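Local coordinates for protein Cyp101j2 (Sphingobium yanoikuyae, PDB 5KYO) that is a cytochrome P450 monooxygenase that binds haem and probably hydroxylates 1,8-cineole, at residues 132-135 with 136-140; 218-221 with 222-226. All coordinates share one frame; numbering follows the deposited sequence.

Interaction 1 (132-140) and interaction 2 (218-226) are both local i, i+4 contacts within single helices, the first in helix 131-140 and the second in helix 215-235. Their centres lie 23 Å apart and their nearest atoms about 12 Å apart, so they do not touch. Helix 257-270 connects them: L137 and F133 pack on it from the first contact, and F222, R223 and L226 meet it from the second. Only interaction 1 reaches the haem, with the side chain of L137 about 4 Å from the cofactor; in interaction 2 the side chain of F222 is about 13 Å away, beyond direct contact with the cofactor.

Interaction 1. Residues 132-135 with 136-140; sequences PFRS and LLNEN
The amide of N138 turns back one helical turn onto R134, giving the carbonyl two donors. Its ND2 lies 3.0 Å from R134 O, and the backbone N of N138 is 2.9 Å from the same R134 O; the two arrive from opposite faces of the carbonyl plane. ND2 sits well above that plane, whereas R134 O lies almost in the plane of the amide, which helps set the turn of the amide. Asparagine suits this place because its short chain can fold back on its own helix.

Van der Waals contact adds to this grip: N138 ND2 touches R134 CG at 3.5 Å. The arginine chain, its CG anti to the backbone N (chi1 176°), runs out extended, and its NE and NH2 donate to the carbonyls of S376 and G375.

Routine backbone bonds include L137 N to F133 O at 2.8 Å and E139 N to S135 O at 2.9 Å.

F133 and L136 meet L255, while L137 packs on I263 and V267 and touches the haem. These three form the buried apolar side, although polar N140 is buried too, its OD1 bonded to R244; R134, S135 and E139 lie on more open sides. Such an amphipathic alpha-helix is here the C helix of the P450 fold, which borders the haem.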
loop_
_atom_site.group_PDB
_atom_site.type_symbol
_atom_site.label_atom_id
_atom_site.label_comp_id
_atom_site.label_asym_id
_atom_site.label_seq_id
_atom_site.Cartn_x
_atom_site.Cartn_y
_atom_site.Cartn_z
ATOM N N PRO A 132 -14.385 15.176 -7.033
ATOM C CA PRO A 132 -13.470 15.977 -7.858
ATOM C C PRO A 132 -12.014 15.723 -7.512
ATOM O O PRO A 132 -11.158 15.828 -8.383
ATOM C CB PRO A 132 -13.842 17.416 -7.521
ATOM C CG PRO A 132 -15.095 17.330 -6.662
ATOM C CD PRO A 132 -15.067 16.005 -6.022
ATOM N N PHE A 133 -11.744 15.384 -6.256
ATOM C CA PHE A 133 -10.378 15.114 -5.838
ATOM C C PHE A 133 -9.873 13.804 -6.419
ATOM O O PHE A 133 -8.726 13.727 -6.872
ATOM C CB PHE A 133 -10.278 15.111 -4.317
ATOM C CG PHE A 133 -10.445 16.471 -3.722
ATOM C CD1 PHE A 133 -9.354 17.316 -3.592
ATOM C CD2 PHE A 133 -11.691 16.915 -3.312
ATOM C CE1 PHE A 133 -9.498 18.578 -3.046
ATOM C CE2 PHE A 133 -11.848 18.178 -2.771
ATOM C CZ PHE A 133 -10.745 19.010 -2.637
ATOM N N ARG A 134 -10.737 12.791 -6.416
ATOM C CA ARG A 134 -10.444 11.507 -7.050
ATOM C C ARG A 134 -10.073 11.683 -8.521
ATOM O O ARG A 134 -9.129 11.062 -9.021
ATOM C CB ARG A 134 -11.643 10.570 -6.925
ATOM C CG ARG A 134 -11.478 9.227 -7.629
ATOM C CD ARG A 134 -12.815 8.513 -7.766
ATOM N NE ARG A 134 -12.661 7.061 -7.780
ATOM C CZ ARG A 134 -12.674 6.318 -8.881
ATOM N NH1 ARG A 134 -12.843 6.895 -10.063
ATOM N NH2 ARG A 134 -12.520 5.000 -8.798
ATOM N N SER A 135 -10.814 12.530 -9.220
ATOM C CA SER A 135 -10.489 12.831 -10.617
ATOM C C SER A 135 -9.086 13.416 -10.745
ATOM O O SER A 135 -8.302 13.001 -11.597
ATOM C CB SER A 135 -11.515 13.797 -11.216
ATOM O OG SER A 135 -12.800 13.200 -11.262
ATOM N N LEU A 136 -8.779 14.367 -9.872
ATOM C CA LEU A 136 -7.499 15.066 -9.882
ATOM C C LEU A 136 -6.341 14.122 -9.607
ATOM O O LEU A 136 -5.314 14.179 -10.276
ATOM C CB LEU A 136 -7.500 16.179 -8.844
ATOM C CG LEU A 136 -6.521 17.334 -9.038
ATOM C CD1 LEU A 136 -6.989 18.264 -10.150
ATOM C CD2 LEU A 136 -6.358 18.082 -7.731
ATOM N N LEU A 137 -6.512 13.269 -8.603
ATOM C CA LEU A 137 -5.499 12.272 -8.258
ATOM C C LEU A 137 -5.271 11.287 -9.393
ATOM O O LEU A 137 -4.126 11.012 -9.790
ATOM C CB LEU A 137 -5.909 11.527 -6.992
ATOM C CG LEU A 137 -5.309 12.089 -5.701
ATOM C CD1 LEU A 137 -5.682 11.217 -4.503
ATOM C CD2 LEU A 137 -3.800 12.206 -5.833
ATOM N N ASN A 138 -6.369 10.764 -9.931
ATOM C CA ASN A 138 -6.269 9.748 -10.958
ATOM C C ASN A 138 -5.669 10.271 -12.269
ATOM O O ASN A 138 -4.871 9.588 -12.894
ATOM C CB ASN A 138 -7.635 9.111 -11.199
ATOM C CG ASN A 138 -7.883 7.926 -10.272
ATOM O OD1 ASN A 138 -7.435 6.823 -10.549
ATOM N ND2 ASN A 138 -8.565 8.163 -9.156
ATOM N N GLU A 139 -6.022 11.489 -12.672
ATOM C CA GLU A 139 -5.508 12.005 -13.944
ATOM C C GLU A 139 -4.032 12.403 -13.855
ATOM O O GLU A 139 -3.278 12.215 -14.812
ATOM C CB GLU A 139 -6.344 13.191 -14.437
ATOM C CG GLU A 139 -6.127 14.509 -13.704
ATOM C CD GLU A 139 -6.864 15.658 -14.359
ATOM O OE1 GLU A 139 -6.196 16.510 -14.988
ATOM O OE2 GLU A 139 -8.108 15.700 -14.260
ATOM N N ASN A 140 -3.615 12.946 -12.715
ATOM C CA ASN A 140 -2.245 13.425 -12.564
ATOM C C ASN A 140 -1.199 12.332 -12.337
ATOM O O ASN A 140 -0.009 12.588 -12.477
ATOM C CB ASN A 140 -2.182 14.436 -11.434
ATOM C CG ASN A 140 -2.659 15.807 -11.876
ATOM O OD1 ASN A 140 -2.193 16.328 -12.891
ATOM N ND2 ASN A 140 -3.624 16.368 -11.158
#

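Interaction 2. Residues 218-221 with 222-226; sequences VTKQ and FREYL
K220 and E224, one turn apart, join through a salt bridge on an exposed side of the helix, with K220 NZ 3.6 Å from E224 OE1 and no farther from E224 OE2, so that the ammonium faces both oxygens at long range. The lysine chain bends at chi3 (111°) and chi4 (-60°), which brings NZ back to the carboxylate. Its aliphatic part lies against the same group, CG of K220 being 3.7 Å from E224 OE2. Long, flexible side chains of opposite charge suit a solvent-facing pair, and at this separation the attraction is probably modest.

The backbone carbonyls of 218-221 are each satisfied by the amide four residues on. F222 N gives the shortest of these bonds, 2.8 Å to V218 O, and E224 N lies 2.9 Å from K220 O. R223 N reaches T219 O, while Y225 N reaches Q221 O at 3.1 Å, the most bent of the four with an N-H...O angle of 141°.

T219 and R223 run side by side in the same direction, and the methyl CG2 of T219 comes within 4.0 Å of R223 NE. The guanidinium finds its polar partners on the neighbouring helix 257-270: NH1 forms a salt bridge with E261 and NH2 a hydrogen bond with N262. T219 OG1 bonds weakly to L215 O, and Y225 OH is hydrogen-bonded to D195.

The buried face is apolar. V218 CG1 touches F222 CD2 at 4.2 Å, and the phenylalanine ring touches L202 of helix 196-206 and I265 and L268 of helix 257-270. This is an amphipathic helix of the P450 fold, the G helix, packed against the F helix (196-206) and the long haem-side helix 257-270.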
loop_
_atom_site.group_PDB
_atom_site.type_symbol
_atom_site.label_atom_id
_atom_site.label_comp_id
_atom_site.label_asym_id
_atom_site.label_seq_id
_atom_site.Cartn_x
_atom_site.Cartn_y
_atom_site.Cartn_z
ATOM N N VAL A 218 5.514 17.135 12.633
ATOM C CA VAL A 218 6.004 16.627 11.359
ATOM C C VAL A 218 5.169 17.212 10.219
ATOM O O VAL A 218 5.692 17.587 9.177
ATOM C CB VAL A 218 5.973 15.097 11.303
ATOM C CG1 VAL A 218 6.352 14.616 9.914
ATOM C CG2 VAL A 218 6.917 14.511 12.359
ATOM N N THR A 219 3.866 17.300 10.438
ATOM C CA THR A 219 2.974 17.837 9.428
ATOM C C THR A 219 3.290 19.296 9.165
ATOM O O THR A 219 3.305 19.732 8.013
ATOM C CB THR A 219 1.523 17.682 9.846
ATOM O OG1 THR A 219 1.269 16.295 10.117
ATOM C CG2 THR A 219 0.604 18.158 8.732
ATOM N N LYS A 220 3.571 20.035 10.237
ATOM C CA LYS A 220 3.976 21.437 10.105
ATOM C C LYS A 220 5.284 21.542 9.321
ATOM O O LYS A 220 5.451 22.448 8.495
ATOM C CB LYS A 220 4.135 22.099 11.477
ATOM C CG LYS A 220 4.577 23.571 11.394
ATOM C CD LYS A 220 4.841 24.160 12.769
ATOM C CE LYS A 220 6.327 24.432 13.000
ATOM N NZ LYS A 220 7.167 23.196 12.891
ATOM N N GLN A 221 6.210 20.618 9.572
ATOM C CA GLN A 221 7.485 20.608 8.844
ATOM C C GLN A 221 7.277 20.290 7.355
ATOM O O GLN A 221 7.955 20.870 6.487
ATOM C CB GLN A 221 8.469 19.602 9.471
ATOM C CG GLN A 221 9.102 20.066 10.787
ATOM C CD GLN A 221 10.228 19.149 11.256
ATOM O OE1 GLN A 221 10.972 18.595 10.451
ATOM N NE2 GLN A 221 10.351 18.987 12.565
ATOM N N PHE A 222 6.353 19.367 7.067
ATOM C CA PHE A 222 5.934 19.098 5.693
ATOM C C PHE A 222 5.427 20.370 5.003
ATOM O O PHE A 222 5.823 20.679 3.878
ATOM C CB PHE A 222 4.836 18.029 5.651
ATOM C CG PHE A 222 5.343 16.630 5.385
ATOM C CD1 PHE A 222 6.299 16.392 4.412
ATOM C CD2 PHE A 222 4.844 15.558 6.102
ATOM C CE1 PHE A 222 6.761 15.114 4.151
ATOM C CE2 PHE A 222 5.316 14.271 5.850
ATOM C CZ PHE A 222 6.273 14.056 4.882
ATOM N N ARG A 223 4.541 21.099 5.671
ATOM C CA ARG A 223 3.974 22.298 5.069
ATOM C C ARG A 223 5.000 23.411 4.919
ATOM O O ARG A 223 4.981 24.124 3.922
ATOM C CB ARG A 223 2.786 22.793 5.880
ATOM C CG ARG A 223 1.639 21.837 5.884
ATOM C CD ARG A 223 0.470 22.448 6.597
ATOM N NE ARG A 223 -0.555 21.481 6.936
ATOM C CZ ARG A 223 -1.424 20.956 6.077
ATOM N NH1 ARG A 223 -1.387 21.301 4.793
ATOM N NH2 ARG A 223 -2.324 20.074 6.511
ATOM N N GLU A 224 5.892 23.557 5.897
ATOM C CA GLU A 224 6.935 24.577 5.836
ATOM C C GLU A 224 7.888 24.320 4.670
ATOM O O GLU A 224 8.465 25.254 4.082
ATOM C CB GLU A 224 7.696 24.622 7.161
ATOM C CG GLU A 224 6.897 25.289 8.270
ATOM C CD GLU A 224 7.586 25.206 9.617
ATOM O OE1 GLU A 224 8.512 24.384 9.773
ATOM O OE2 GLU A 224 7.200 25.968 10.520
ATOM N N TYR A 225 8.037 23.052 4.322
ATOM C CA TYR A 225 8.860 22.670 3.180
ATOM C C TYR A 225 8.125 22.858 1.843
ATOM O O TYR A 225 8.693 23.372 0.880
ATOM C CB TYR A 225 9.329 21.209 3.326
ATOM C CG TYR A 225 10.091 20.747 2.105
ATOM C CD1 TYR A 225 11.442 21.012 1.965
ATOM C CD2 TYR A 225 9.446 20.061 1.080
ATOM C CE1 TYR A 225 12.134 20.616 0.824
ATOM C CE2 TYR A 225 10.122 19.662 -0.045
ATOM C CZ TYR A 225 11.465 19.945 -0.175
ATOM O OH TYR A 225 12.142 19.525 -1.303
ATOM N N LEU A 226 6.850 22.471 1.805
ATOM C CA LEU A 226 6.081 22.409 0.561
ATOM C C LEU A 226 5.444 23.722 0.137
ATOM O O LEU A 226 5.281 23.973 -1.062
ATOM C CB LEU A 226 4.971 21.366 0.673
ATOM C CG LEU A 226 5.356 19.879 0.746
ATOM C CD1 LEU A 226 4.108 19.067 1.017
ATOM C CD2 LEU A 226 6.059 19.407 -0.539
#